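Local coordinates for PHD-type domain-containing protein (Chaetomium thermophilum, PDB 6VHF) that integrates, as Cfp1, into the H3K4 methyltransferase complex COMPASS through an RbBP5-interacting domain, that integration being stabilised by a zinc finger, at residues A[11-16]-A[161-166]; A[71-76]-A[154-159]. One frame throughout, in Å; residues are numbered along the deposited sequence.

Contact 1 (A[11-16]-A[161-166])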
# COMPACT_ATOMS: atom_id res chain seq x y z
N THR A 11 10.23 -3.14 -22.77
CA THR A 11 8.78 -3.24 -22.73
C THR A 11 8.31 -3.80 -21.40
O THR A 11 7.36 -3.28 -20.79
CB THR A 11 8.29 -4.13 -23.88
OG1 THR A 11 8.83 -3.65 -25.13
CG2 THR A 11 6.74 -4.17 -23.93
N ALA A 12 8.98 -4.86 -20.92
CA ALA A 12 8.61 -5.44 -19.63
C ALA A 12 8.90 -4.47 -18.49
O ALA A 12 8.16 -4.43 -17.52
CB ALA A 12 9.36 -6.75 -19.41
N SER A 13 9.98 -3.71 -18.61
CA SER A 13 10.30 -2.70 -17.61
C SER A 13 9.20 -1.64 -17.53
O SER A 13 8.73 -1.30 -16.44
CB SER A 13 11.64 -2.05 -17.94
OG SER A 13 11.99 -1.15 -16.91
N ALA A 14 8.77 -1.14 -18.69
CA ALA A 14 7.74 -0.11 -18.69
C ALA A 14 6.41 -0.66 -18.17
O ALA A 14 5.65 0.05 -17.49
CB ALA A 14 7.57 0.45 -20.10
N GLU A 15 6.11 -1.93 -18.48
CA GLU A 15 4.90 -2.55 -17.95
C GLU A 15 4.98 -2.73 -16.45
O GLU A 15 3.96 -2.61 -15.76
CB GLU A 15 4.66 -3.89 -18.64
CG GLU A 15 4.17 -3.73 -20.07
CD GLU A 15 4.18 -5.03 -20.85
OE1 GLU A 15 4.84 -5.99 -20.39
OE2 GLU A 15 3.53 -5.09 -21.92
N THR A 16 6.17 -3.03 -15.93
CA THR A 16 6.37 -3.14 -14.49
C THR A 16 6.17 -1.79 -13.80
O THR A 16 5.52 -1.71 -12.75
CB THR A 16 7.77 -3.67 -14.21
OG1 THR A 16 7.88 -4.97 -14.80
CG2 THR A 16 8.02 -3.79 -12.73
N ARG A 161 12.09 4.16 -9.93
CA ARG A 161 13.30 4.88 -10.31
C ARG A 161 14.42 3.93 -10.72
O ARG A 161 15.17 4.22 -11.66
CB ARG A 161 13.78 5.77 -9.17
CG ARG A 161 12.89 6.98 -8.91
CD ARG A 161 13.62 7.98 -8.02
NE ARG A 161 13.83 7.46 -6.67
CZ ARG A 161 12.88 7.49 -5.74
NH1 ARG A 161 11.71 8.02 -6.05
NH2 ARG A 161 13.10 7.00 -4.51
N GLU A 162 14.56 2.80 -10.03
CA GLU A 162 15.57 1.84 -10.45
C GLU A 162 15.26 1.33 -11.84
O GLU A 162 16.18 1.17 -12.67
CB GLU A 162 15.67 0.69 -9.44
CG GLU A 162 16.27 1.10 -8.10
CD GLU A 162 16.40 -0.05 -7.12
OE1 GLU A 162 17.35 -0.06 -6.30
OE2 GLU A 162 15.53 -0.96 -7.17
N LEU A 163 13.98 1.10 -12.15
CA LEU A 163 13.61 0.64 -13.49
C LEU A 163 13.88 1.71 -14.54
O LEU A 163 14.33 1.38 -15.65
CB LEU A 163 12.16 0.20 -13.52
CG LEU A 163 11.89 -1.00 -12.63
CD1 LEU A 163 10.41 -1.22 -12.50
CD2 LEU A 163 12.57 -2.24 -13.18
N LEU A 164 13.61 2.98 -14.23
CA LEU A 164 13.94 4.03 -15.20
C LEU A 164 15.45 4.12 -15.41
O LEU A 164 15.92 4.33 -16.53
CB LEU A 164 13.38 5.38 -14.73
CG LEU A 164 11.85 5.52 -14.82
CD1 LEU A 164 11.37 6.63 -13.91
CD2 LEU A 164 11.36 5.75 -16.27
N GLU A 165 16.22 3.96 -14.33
CA GLU A 165 17.66 3.95 -14.49
C GLU A 165 18.11 2.78 -15.37
O GLU A 165 18.91 2.99 -16.30
CB GLU A 165 18.31 3.92 -13.11
CG GLU A 165 19.67 3.27 -13.08
CD GLU A 165 20.81 4.20 -13.45
OE1 GLU A 165 21.97 3.74 -13.34
OE2 GLU A 165 20.53 5.35 -13.86
N ALA A 166 17.56 1.58 -15.15
CA ALA A 166 17.94 0.43 -15.97
C ALA A 166 17.52 0.62 -17.43
O ALA A 166 18.26 0.26 -18.35
CB ALA A 166 17.32 -0.83 -15.38
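L163 on helix 141-177 meets S13 and T16 on helix 4-46, where the two long antiparallel helices of the RbBP5-interacting domain run side by side. The backbones come close here: the CA atoms of S13 and L163 are 6.3 Å apart. L163 CB lies 3.7 Å from S13 OG. Beyond CG the side chain forks over the two partners. Its CD2 stays with the serine, 3.9 Å from S13 OG, while CD1, carried on from CA by an extended chi2 of 169°, reaches the threonine one turn along. There L163 CD1 is 3.5 Å from the methyl T16 CG2 and 4.0 Å from T16 CB, and the two side chains cross at about a right angle.

The T16 hydroxyl is engaged within its own helix while its methyl faces L163: T16 OG1 donates to A12 O at 2.8 Å, from 31° off the carbonyl plane. A12 O also accepts the helical bond from T16 N, which arrives from the opposite face, so two donors grip one oxygen, and the OG1 bond helps hold the threonine's rotation with CG2 toward L163. S13 OG, anti to the serine N (S13 chi1 -176°), extends toward helix 141-177 and is hydrogen-bonded to E167 OE1 just beyond 161-166. Further along helix 4-46, R17 and L20 also touch L163. In this small surface contact L163 thus packs on a methyl at T16 and on a hydroxyl oxygen at S13; the bond between that same oxygen and E167 adds a polar tie between the two helices.

Contact 2 (A[71-76]-A[154-159])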
# COMPACT_ATOMS: atom_id res chain seq x y z
N GLN A 71 1.27 -7.12 1.34
CA GLN A 71 2.03 -8.27 0.87
C GLN A 71 2.27 -8.17 -0.63
O GLN A 71 3.37 -8.47 -1.10
CB GLN A 71 1.30 -9.57 1.23
CG GLN A 71 2.18 -10.81 1.11
CD GLN A 71 3.24 -10.90 2.20
OE1 GLN A 71 3.04 -10.43 3.33
NE2 GLN A 71 4.39 -11.49 1.87
N PHE A 72 1.26 -7.73 -1.38
CA PHE A 72 1.42 -7.51 -2.81
C PHE A 72 2.50 -6.47 -3.10
O PHE A 72 3.19 -6.58 -4.12
CB PHE A 72 0.09 -7.07 -3.42
CG PHE A 72 0.01 -7.28 -4.90
CD1 PHE A 72 0.69 -8.34 -5.49
CD2 PHE A 72 -0.73 -6.43 -5.70
CE1 PHE A 72 0.62 -8.54 -6.86
CE2 PHE A 72 -0.80 -6.63 -7.07
CZ PHE A 72 -0.13 -7.69 -7.65
N SER A 73 2.66 -5.47 -2.23
CA SER A 73 3.74 -4.51 -2.41
C SER A 73 5.09 -5.19 -2.29
O SER A 73 6.00 -4.93 -3.08
CB SER A 73 3.64 -3.37 -1.40
OG SER A 73 2.52 -2.55 -1.67
N LEU A 74 5.22 -6.08 -1.30
CA LEU A 74 6.45 -6.87 -1.15
C LEU A 74 6.70 -7.75 -2.38
O LEU A 74 7.84 -7.87 -2.83
CB LEU A 74 6.37 -7.70 0.13
CG LEU A 74 6.09 -6.89 1.40
CD1 LEU A 74 5.80 -7.76 2.60
CD2 LEU A 74 7.28 -6.01 1.69
N PHE A 75 5.66 -8.38 -2.92
CA PHE A 75 5.79 -9.15 -4.16
C PHE A 75 6.39 -8.29 -5.27
O PHE A 75 7.39 -8.67 -5.88
CB PHE A 75 4.43 -9.72 -4.56
CG PHE A 75 4.44 -10.57 -5.82
CD1 PHE A 75 4.61 -10.00 -7.08
CD2 PHE A 75 4.26 -11.94 -5.72
CE1 PHE A 75 4.60 -10.79 -8.23
CE2 PHE A 75 4.26 -12.74 -6.86
CZ PHE A 75 4.43 -12.15 -8.12
N LEU A 76 5.77 -7.14 -5.55
CA LEU A 76 6.24 -6.27 -6.62
C LEU A 76 7.61 -5.67 -6.35
O LEU A 76 8.16 -5.02 -7.24
CB LEU A 76 5.21 -5.16 -6.89
CG LEU A 76 3.81 -5.58 -7.36
CD1 LEU A 76 2.88 -4.38 -7.46
CD2 LEU A 76 3.86 -6.31 -8.70
N ARG A 154 6.92 4.72 -0.70
CA ARG A 154 8.29 5.14 -0.96
C ARG A 154 9.12 4.01 -1.57
O ARG A 154 9.94 4.25 -2.47
CB ARG A 154 8.94 5.62 0.34
CG ARG A 154 8.39 6.90 0.94
CD ARG A 154 9.00 7.09 2.33
NE ARG A 154 9.11 8.49 2.77
CZ ARG A 154 8.27 9.05 3.63
NH1 ARG A 154 7.26 8.32 4.10
NH2 ARG A 154 8.43 10.32 4.01
N GLU A 155 8.91 2.78 -1.10
CA GLU A 155 9.63 1.65 -1.67
C GLU A 155 9.23 1.41 -3.13
O GLU A 155 10.09 1.25 -4.00
CB GLU A 155 9.38 0.41 -0.82
CG GLU A 155 9.98 0.49 0.57
CD GLU A 155 11.51 0.53 0.56
OE1 GLU A 155 12.13 0.23 -0.50
OE2 GLU A 155 12.10 0.81 1.62
N LEU A 156 7.92 1.43 -3.41
CA LEU A 156 7.43 1.25 -4.78
C LEU A 156 7.94 2.35 -5.70
O LEU A 156 8.27 2.09 -6.85
CB LEU A 156 5.90 1.23 -4.79
CG LEU A 156 5.23 0.06 -4.07
CD1 LEU A 156 3.77 0.42 -3.68
CD2 LEU A 156 5.30 -1.19 -4.90
N ALA A 157 7.98 3.61 -5.21
CA ALA A 157 8.51 4.69 -6.04
C ALA A 157 10.00 4.52 -6.28
O ALA A 157 10.49 4.81 -7.38
CB ALA A 157 8.21 6.06 -5.41
N LEU A 158 10.75 4.08 -5.27
CA LEU A 158 12.16 3.73 -5.46
C LEU A 158 12.32 2.69 -6.56
O LEU A 158 13.16 2.84 -7.46
CB LEU A 158 12.73 3.21 -4.15
CG LEU A 158 14.21 2.84 -4.04
CD1 LEU A 158 14.66 3.14 -2.61
CD2 LEU A 158 14.48 1.37 -4.40
N GLN A 159 11.53 1.61 -6.50
CA GLN A 159 11.56 0.60 -7.55
C GLN A 159 11.33 1.20 -8.93
O GLN A 159 12.01 0.84 -9.89
CB GLN A 159 10.53 -0.49 -7.27
CG GLN A 159 10.81 -1.30 -6.01
CD GLN A 159 11.97 -2.28 -6.17
OE1 GLN A 159 11.78 -3.43 -6.58
NE2 GLN A 159 13.18 -1.83 -5.84
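The amide of Q159, the one flat side-chain group to meet 71-76, brings its oxygen rather than a face to the other helix: Q159 OE1 stands 4.0 Å from L76 O. Both atoms are acceptors, so in this three-helix bundle the pair is proximity without bonding. The side chain, bent at chi2 (-74°), also touches Q77, while no ring or amide of 71-76 stacks on either amide face. Helix 64-77 runs nearly parallel to helix 141-177; the local axes are 10.2 Å apart and make an angle of 21°.

At this spacing the buried interior is bridged by L156. Its branched end leans toward helix 64-77, with CD2 4.4 Å from L76 CB in a loose apolar contact. L20 and I24 of helix 4-46 pack against the same leucine, which therefore sits where all three helices converge. S73 turns its CB toward 154-159, but its polar end serves the third helix through a hydrogen bond with Q23 NE2. That bond satisfies the buried hydroxyl, whose oxygen S73 OG rests 3.8 Å from the methyl L156 CD1.

Both contacts are made by helix 141-177, on adjoining parts of its length, with their centres about 13 Å apart. Contact 1 joins it to the antiparallel helix 4-46 near the surface; contact 2 joins it to helix 64-77 in the interior, much nearer the centre of the chain, and is nested in the loop that contact 1 closes. Each turns on a leucine, set against serine and threonine in contact 1, serine and leucine in contact 2. In contact 1 the serine is tied to helix 141-177 itself, whereas in contact 2 it is tied to helix 4-46. L20 touches L163 and L156, linking the two places, which lie away from the zinc site of C57, C130, C135 and H138.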